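Long-range contact in protein Pcdhgb2 (Mus musculus, PDB 5SZR), which probably mediates calcium-dependent cell adhesion and may help establish specific neuronal connections in the brain, here as a four-domain extracellular cadherin fragment: residues Asp102-Phe116 / Val128-Asn142. Sequence-based numbering, arbitrary orientation.
Sequences DENDCVPEVIVTSVF and VIALIKTRDRDSGEN. With CA (calcium ion), chain L; CA (calcium ion), chain K; CA (calcium ion), chain J.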
loop_
_atom_site.group_PDB
_atom_site.type_symbol
_atom_site.label_atom_id
_atom_site.label_comp_id
_atom_site.label_asym_id
_atom_site.label_seq_id
_atom_site.Cartn_x
_atom_site.Cartn_y
_atom_site.Cartn_z
ATOM N N ASP A 102 20.816 30.015 44.165
ATOM C CA ASP A 102 20.022 29.530 43.047
ATOM C C ASP A 102 19.427 28.165 43.366
ATOM O O ASP A 102 20.145 27.244 43.766
ATOM C CB ASP A 102 20.882 29.446 41.786
ATOM C CG ASP A 102 20.210 28.665 40.671
ATOM O OD1 ASP A 102 19.004 28.882 40.431
ATOM O OD2 ASP A 102 20.892 27.826 40.045
ATOM N N GLU A 103 18.115 28.040 43.187
ATOM C CA GLU A 103 17.416 26.767 43.252
ATOM C C GLU A 103 16.933 26.383 41.861
ATOM O O GLU A 103 16.758 27.231 40.981
ATOM C CB GLU A 103 16.222 26.827 44.212
ATOM C CG GLU A 103 16.571 27.230 45.641
ATOM C CD GLU A 103 17.360 26.164 46.377
ATOM O OE1 GLU A 103 18.315 26.521 47.106
ATOM O OE2 GLU A 103 17.024 24.968 46.222
ATOM N N ASN A 104 16.715 25.085 41.674
ATOM C CA ASN A 104 16.237 24.542 40.406
ATOM C C ASN A 104 14.727 24.731 40.350
ATOM O O ASN A 104 13.953 23.854 40.735
ATOM C CB ASN A 104 16.630 23.077 40.275
ATOM C CG ASN A 104 16.363 22.520 38.895
ATOM O OD1 ASN A 104 16.060 23.258 37.958
ATOM N ND2 ASN A 104 16.486 21.205 38.759
ATOM N N ASP A 105 14.295 25.899 39.867
ATOM C CA ASP A 105 12.871 26.188 39.745
ATOM C C ASP A 105 12.471 26.630 38.340
ATOM O O ASP A 105 11.349 27.111 38.156
ATOM C CB ASP A 105 12.438 27.241 40.774
ATOM C CG ASP A 105 13.184 28.557 40.630
ATOM O OD1 ASP A 105 14.239 28.587 39.966
ATOM O OD2 ASP A 105 12.717 29.567 41.196
ATOM N N CYS A 106 13.346 26.470 37.347
ATOM C CA CYS A 106 13.043 26.817 35.962
ATOM C C CYS A 106 13.153 25.563 35.106
ATOM O O CYS A 106 14.209 24.921 35.071
ATOM C CB CYS A 106 13.979 27.910 35.441
ATOM S SG CYS A 106 13.667 29.550 36.149
ATOM N N VAL A 107 12.069 25.228 34.416
ATOM C CA VAL A 107 12.011 24.016 33.589
ATOM C C VAL A 107 12.846 24.224 32.331
ATOM O O VAL A 107 12.908 25.357 31.817
ATOM C CB VAL A 107 10.553 23.689 33.243
ATOM C CG1 VAL A 107 10.449 22.495 32.305
ATOM C CG2 VAL A 107 9.757 23.436 34.519
ATOM N N PRO A 108 13.529 23.198 31.819
ATOM C CA PRO A 108 14.155 23.320 30.495
ATOM C C PRO A 108 13.097 23.424 29.407
ATOM O O PRO A 108 12.034 22.807 29.490
ATOM C CB PRO A 108 14.963 22.024 30.353
ATOM C CG PRO A 108 15.056 21.454 31.728
ATOM C CD PRO A 108 13.845 21.914 32.468
ATOM N N GLU A 109 13.390 24.215 28.377
ATOM C CA GLU A 109 12.516 24.300 27.218
ATOM C C GLU A 109 13.269 23.867 25.967
ATOM O O GLU A 109 14.486 24.054 25.855
ATOM C CB GLU A 109 11.937 25.713 27.034
ATOM C CG GLU A 109 12.946 26.817 26.782
ATOM C CD GLU A 109 12.270 28.127 26.401
ATOM O OE1 GLU A 109 11.342 28.091 25.561
ATOM O OE2 GLU A 109 12.651 29.187 26.950
ATOM N N VAL A 110 12.528 23.275 25.030
ATOM C CA VAL A 110 13.078 22.738 23.789
ATOM C C VAL A 110 12.543 23.568 22.630
ATOM O O VAL A 110 11.328 23.769 22.509
ATOM C CB VAL A 110 12.716 21.254 23.612
ATOM C CG1 VAL A 110 13.549 20.628 22.504
ATOM C CG2 VAL A 110 12.895 20.501 24.915
ATOM N N ILE A 111 13.446 24.046 21.777
ATOM C CA ILE A 111 13.096 24.900 20.646
ATOM C C ILE A 111 13.433 24.137 19.373
ATOM O O ILE A 111 14.610 23.878 19.092
ATOM C CB ILE A 111 13.829 26.247 20.693
ATOM C CG1 ILE A 111 13.707 26.879 22.085
ATOM C CG2 ILE A 111 13.280 27.183 19.629
ATOM C CD1 ILE A 111 12.280 27.134 22.521
ATOM N N VAL A 112 12.403 23.788 18.600
ATOM C CA VAL A 112 12.533 22.969 17.397
ATOM C C VAL A 112 12.267 23.850 16.183
ATOM O O VAL A 112 11.211 24.488 16.094
ATOM C CB VAL A 112 11.563 21.779 17.422
ATOM C CG1 VAL A 112 11.746 20.921 16.187
ATOM C CG2 VAL A 112 11.749 20.958 18.692
ATOM N N THR A 113 13.213 23.882 15.246
ATOM C CA THR A 113 13.056 24.633 14.008
ATOM C C THR A 113 13.474 23.766 12.829
ATOM O O THR A 113 14.102 22.716 12.990
ATOM C CB THR A 113 13.879 25.931 14.006
ATOM O OG1 THR A 113 15.270 25.623 14.154
ATOM C CG2 THR A 113 13.437 26.858 15.126
ATOM N N SER A 114 13.106 24.233 11.633
ATOM C CA SER A 114 13.499 23.620 10.362
ATOM C C SER A 114 13.174 22.129 10.324
ATOM O O SER A 114 14.007 21.293 9.967
ATOM C CB SER A 114 14.982 23.860 10.073
ATOM O OG SER A 114 15.215 25.216 9.743
ATOM N N VAL A 115 11.941 21.793 10.696
ATOM C CA VAL A 115 11.482 20.419 10.539
ATOM C C VAL A 115 11.269 20.126 9.057
ATOM O O VAL A 115 10.567 20.866 8.356
ATOM C CB VAL A 115 10.202 20.180 11.349
ATOM C CG1 VAL A 115 9.726 18.741 11.172
ATOM C CG2 VAL A 115 10.447 20.496 12.812
ATOM N N PHE A 116 11.894 19.053 8.574
ATOM C CA PHE A 116 11.773 18.589 7.190
ATOM C C PHE A 116 10.350 18.081 6.970
ATOM O O PHE A 116 10.020 16.953 7.338
ATOM C CB PHE A 116 12.810 17.496 6.935
ATOM C CG PHE A 116 13.263 17.370 5.496
ATOM C CD1 PHE A 116 12.435 17.714 4.440
ATOM C CD2 PHE A 116 14.533 16.882 5.207
ATOM C CE1 PHE A 116 12.874 17.575 3.122
ATOM C CE2 PHE A 116 14.969 16.737 3.893
ATOM C CZ PHE A 116 14.141 17.088 2.855
ATOM N N VAL A 128 19.122 15.617 7.831
ATOM C CA VAL A 128 18.830 16.480 8.972
ATOM C C VAL A 128 17.335 16.779 8.985
ATOM O O VAL A 128 16.829 17.500 8.122
ATOM C CB VAL A 128 19.651 17.770 8.921
ATOM C CG1 VAL A 128 19.289 18.668 10.096
ATOM C CG2 VAL A 128 21.132 17.442 8.926
ATOM N N ILE A 129 16.628 16.230 9.969
ATOM C CA ILE A 129 15.183 16.400 10.047
ATOM C C ILE A 129 14.810 17.704 10.731
ATOM O O ILE A 129 13.885 18.395 10.298
ATOM C CB ILE A 129 14.551 15.201 10.775
ATOM C CG1 ILE A 129 14.934 13.889 10.097
ATOM C CG2 ILE A 129 13.038 15.340 10.816
ATOM C CD1 ILE A 129 14.353 12.697 10.795
ATOM N N ALA A 130 15.508 18.058 11.808
ATOM C CA ALA A 130 15.111 19.208 12.602
ATOM C C ALA A 130 16.313 19.719 13.376
ATOM O O ALA A 130 17.256 18.976 13.661
ATOM C CB ALA A 130 13.964 18.856 13.556
ATOM N N LEU A 131 16.261 21.002 13.714
ATOM C CA LEU A 131 17.271 21.646 14.537
ATOM C C LEU A 131 16.695 21.883 15.927
ATOM O O LEU A 131 15.585 22.413 16.063
ATOM C CB LEU A 131 17.735 22.956 13.900
ATOM C CG LEU A 131 18.341 22.768 12.507
ATOM C CD1 LEU A 131 18.696 24.106 11.880
ATOM C CD2 LEU A 131 19.561 21.861 12.575
ATOM N N ILE A 132 17.444 21.479 16.951
ATOM C CA ILE A 132 16.987 21.486 18.335
ATOM C C ILE A 132 17.880 22.424 19.138
ATOM O O ILE A 132 19.111 22.356 19.035
ATOM C CB ILE A 132 17.016 20.071 18.943
ATOM C CG1 ILE A 132 16.324 19.057 18.018
ATOM C CG2 ILE A 132 16.415 20.072 20.339
ATOM C CD1 ILE A 132 14.876 19.350 17.744
ATOM N N LYS A 133 17.262 23.285 19.944
ATOM C CA LYS A 133 17.976 24.182 20.846
ATOM C C LYS A 133 17.317 24.128 22.216
ATOM O O LYS A 133 16.091 24.046 22.317
ATOM C CB LYS A 133 17.980 25.625 20.316
ATOM C CG LYS A 133 18.872 26.569 21.098
ATOM C CD LYS A 133 18.587 28.025 20.756
ATOM C CE LYS A 133 19.344 28.960 21.691
ATOM N NZ LYS A 133 18.938 30.385 21.526
ATOM N N THR A 134 18.128 24.170 23.270
ATOM C CA THR A 134 17.621 24.134 24.636
ATOM C C THR A 134 17.967 25.420 25.369
ATOM O O THR A 134 19.055 25.978 25.193
ATOM C CB THR A 134 18.180 22.943 25.419
ATOM O OG1 THR A 134 19.584 23.128 25.646
ATOM C CG2 THR A 134 17.967 21.667 24.646
ATOM N N ARG A 135 17.029 25.884 26.188
ATOM C CA ARG A 135 17.252 26.979 27.117
ATOM C C ARG A 135 16.916 26.519 28.529
ATOM O O ARG A 135 16.113 25.601 28.722
ATOM C CB ARG A 135 16.410 28.210 26.749
ATOM C CG ARG A 135 16.965 29.020 25.585
ATOM C CD ARG A 135 16.339 30.409 25.529
ATOM N NE ARG A 135 14.939 30.366 25.118
ATOM C CZ ARG A 135 14.525 30.543 23.867
ATOM N NH1 ARG A 135 13.230 30.481 23.578
ATOM N NH2 ARG A 135 15.405 30.780 22.903
ATOM N N ASP A 136 17.549 27.151 29.515
ATOM C CA ASP A 136 17.225 26.901 30.918
ATOM C C ASP A 136 17.629 28.128 31.718
ATOM O O ASP A 136 18.813 28.478 31.759
ATOM C CB ASP A 136 17.932 25.652 31.441
ATOM C CG ASP A 136 17.360 25.162 32.765
ATOM O OD1 ASP A 136 17.300 25.954 33.734
ATOM O OD2 ASP A 136 16.963 23.977 32.835
ATOM N N ARG A 137 16.651 28.773 32.354
ATOM C CA ARG A 137 16.881 30.059 32.996
ATOM C C ARG A 137 17.711 29.952 34.268
ATOM O O ARG A 137 18.177 30.982 34.764
ATOM C CB ARG A 137 15.540 30.731 33.298
ATOM C CG ARG A 137 14.665 30.958 32.064
ATOM C CD ARG A 137 13.470 31.822 32.412
ATOM N NE ARG A 137 13.893 33.000 33.171
ATOM C CZ ARG A 137 13.074 33.786 33.864
ATOM N NH1 ARG A 137 13.560 34.829 34.525
ATOM N NH2 ARG A 137 11.773 33.530 33.902
ATOM N N ASP A 138 17.911 28.746 34.801
ATOM C CA ASP A 138 18.707 28.548 36.000
ATOM C C ASP A 138 20.198 28.621 35.677
ATOM O O ASP A 138 20.614 28.640 34.514
ATOM C CB ASP A 138 18.376 27.206 36.654
ATOM C CG ASP A 138 16.977 27.171 37.237
ATOM O OD1 ASP A 138 16.494 28.234 37.674
ATOM O OD2 ASP A 138 16.359 26.082 37.254
ATOM N N SER A 139 21.006 28.662 36.737
ATOM C CA SER A 139 22.457 28.713 36.642
ATOM C C SER A 139 23.066 27.360 36.984
ATOM O O SER A 139 22.426 26.497 37.591
ATOM C CB SER A 139 23.037 29.780 37.583
ATOM O OG SER A 139 22.584 31.079 37.243
ATOM N N GLY A 140 24.328 27.194 36.590
ATOM C CA GLY A 140 25.096 26.021 36.973
ATOM C C GLY A 140 24.451 24.728 36.520
ATOM O O GLY A 140 23.931 24.616 35.404
ATOM N N GLU A 141 24.476 23.732 37.410
ATOM C CA GLU A 141 23.933 22.420 37.079
ATOM C C GLU A 141 22.428 22.479 36.859
ATOM O O GLU A 141 21.886 21.738 36.027
ATOM C CB GLU A 141 24.279 21.415 38.178
ATOM C CG GLU A 141 25.758 21.096 38.264
ATOM C CD GLU A 141 26.068 20.028 39.294
ATOM O OE1 GLU A 141 25.116 19.479 39.890
ATOM O OE2 GLU A 141 27.265 19.740 39.510
ATOM N N ASN A 142 21.736 23.351 37.595
ATOM C CA ASN A 142 20.297 23.486 37.415
ATOM C C ASN A 142 19.938 23.963 36.012
ATOM O O ASN A 142 18.831 23.685 35.536
ATOM C CB ASN A 142 19.730 24.435 38.472
ATOM C CG ASN A 142 20.007 23.960 39.891
ATOM O OD1 ASN A 142 20.597 22.900 40.098
ATOM N ND2 ASN A 142 19.592 24.750 40.873
HETATM CA CA CA L . 16.457 24.106 35.624
HETATM CA CA CA K . 16.489 29.415 39.858
HETATM CA CA CA J . 13.533 31.617 40.382
HETATM O O HOH W 1 16.621 20.331 8.990
HETATM O O HOH W 2 11.942 31.750 38.151
HETATM O O HOH W 3 11.614 32.019 41.626
#
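Asp138 spreads its carboxylate between two calcium ions held jointly with Asp102-Cys106: OD1 lies 2.5 Å from the ion that also binds Asp102 OD1, Glu103 O and Asp105 OD1, whereas OD2 serves the ion bound by Asn104 OD1, Cys106 O, Asp136 and Asn142 O. Asp138 OD2 also accepts a hydrogen bond from Cys106 N (3.0 Å) on its syn side, somewhat out of the carboxylate plane. The Asn104 amide stands nearly upright to this carboxylate, their planes 82° apart, yet stacks on the Asn142 amide. Within the loop, Asp136 OD1 takes the N of Asp138 in an Asx turn, setting two calcium ligands.

Beyond Pro108 the chains pair antiparallel, with Glu109-Arg135, Ile111-Lys133 and Thr113-Leu131 as hydrogen-bonded pairs. On one face Arg135 NE meets Glu109 OE2 in a salt bridge of 3.2 Å; OE2 lies near the guanidinium plane, while NE approaches from above the carboxylate plane, the two planes being 87° apart. Ile111 CG1 lies over the rim of one guanidinium face. Glu109 reaches Arg135 with CG wedged between backbone N and carbonyl carbon (chi1 62°). Replacing Glu109 with an alanine would remove the carboxylate and is likely to leave the guanidinium without this partner and freer to turn. On the other face Ile132 CD1 touches Val112 CG2 at 3.6 Å.

The loop end forms the calcium-bridged junction of two cadherin domains, Glu16 and Glu73 reaching in from the preceding one; the strand pair lies in the second. Strand 109-113 edges its sheet, strand 128-135 lies between it and antiparallel strand 164-169, and Val110 and Val112 face strand 196-206 of the opposing sheet.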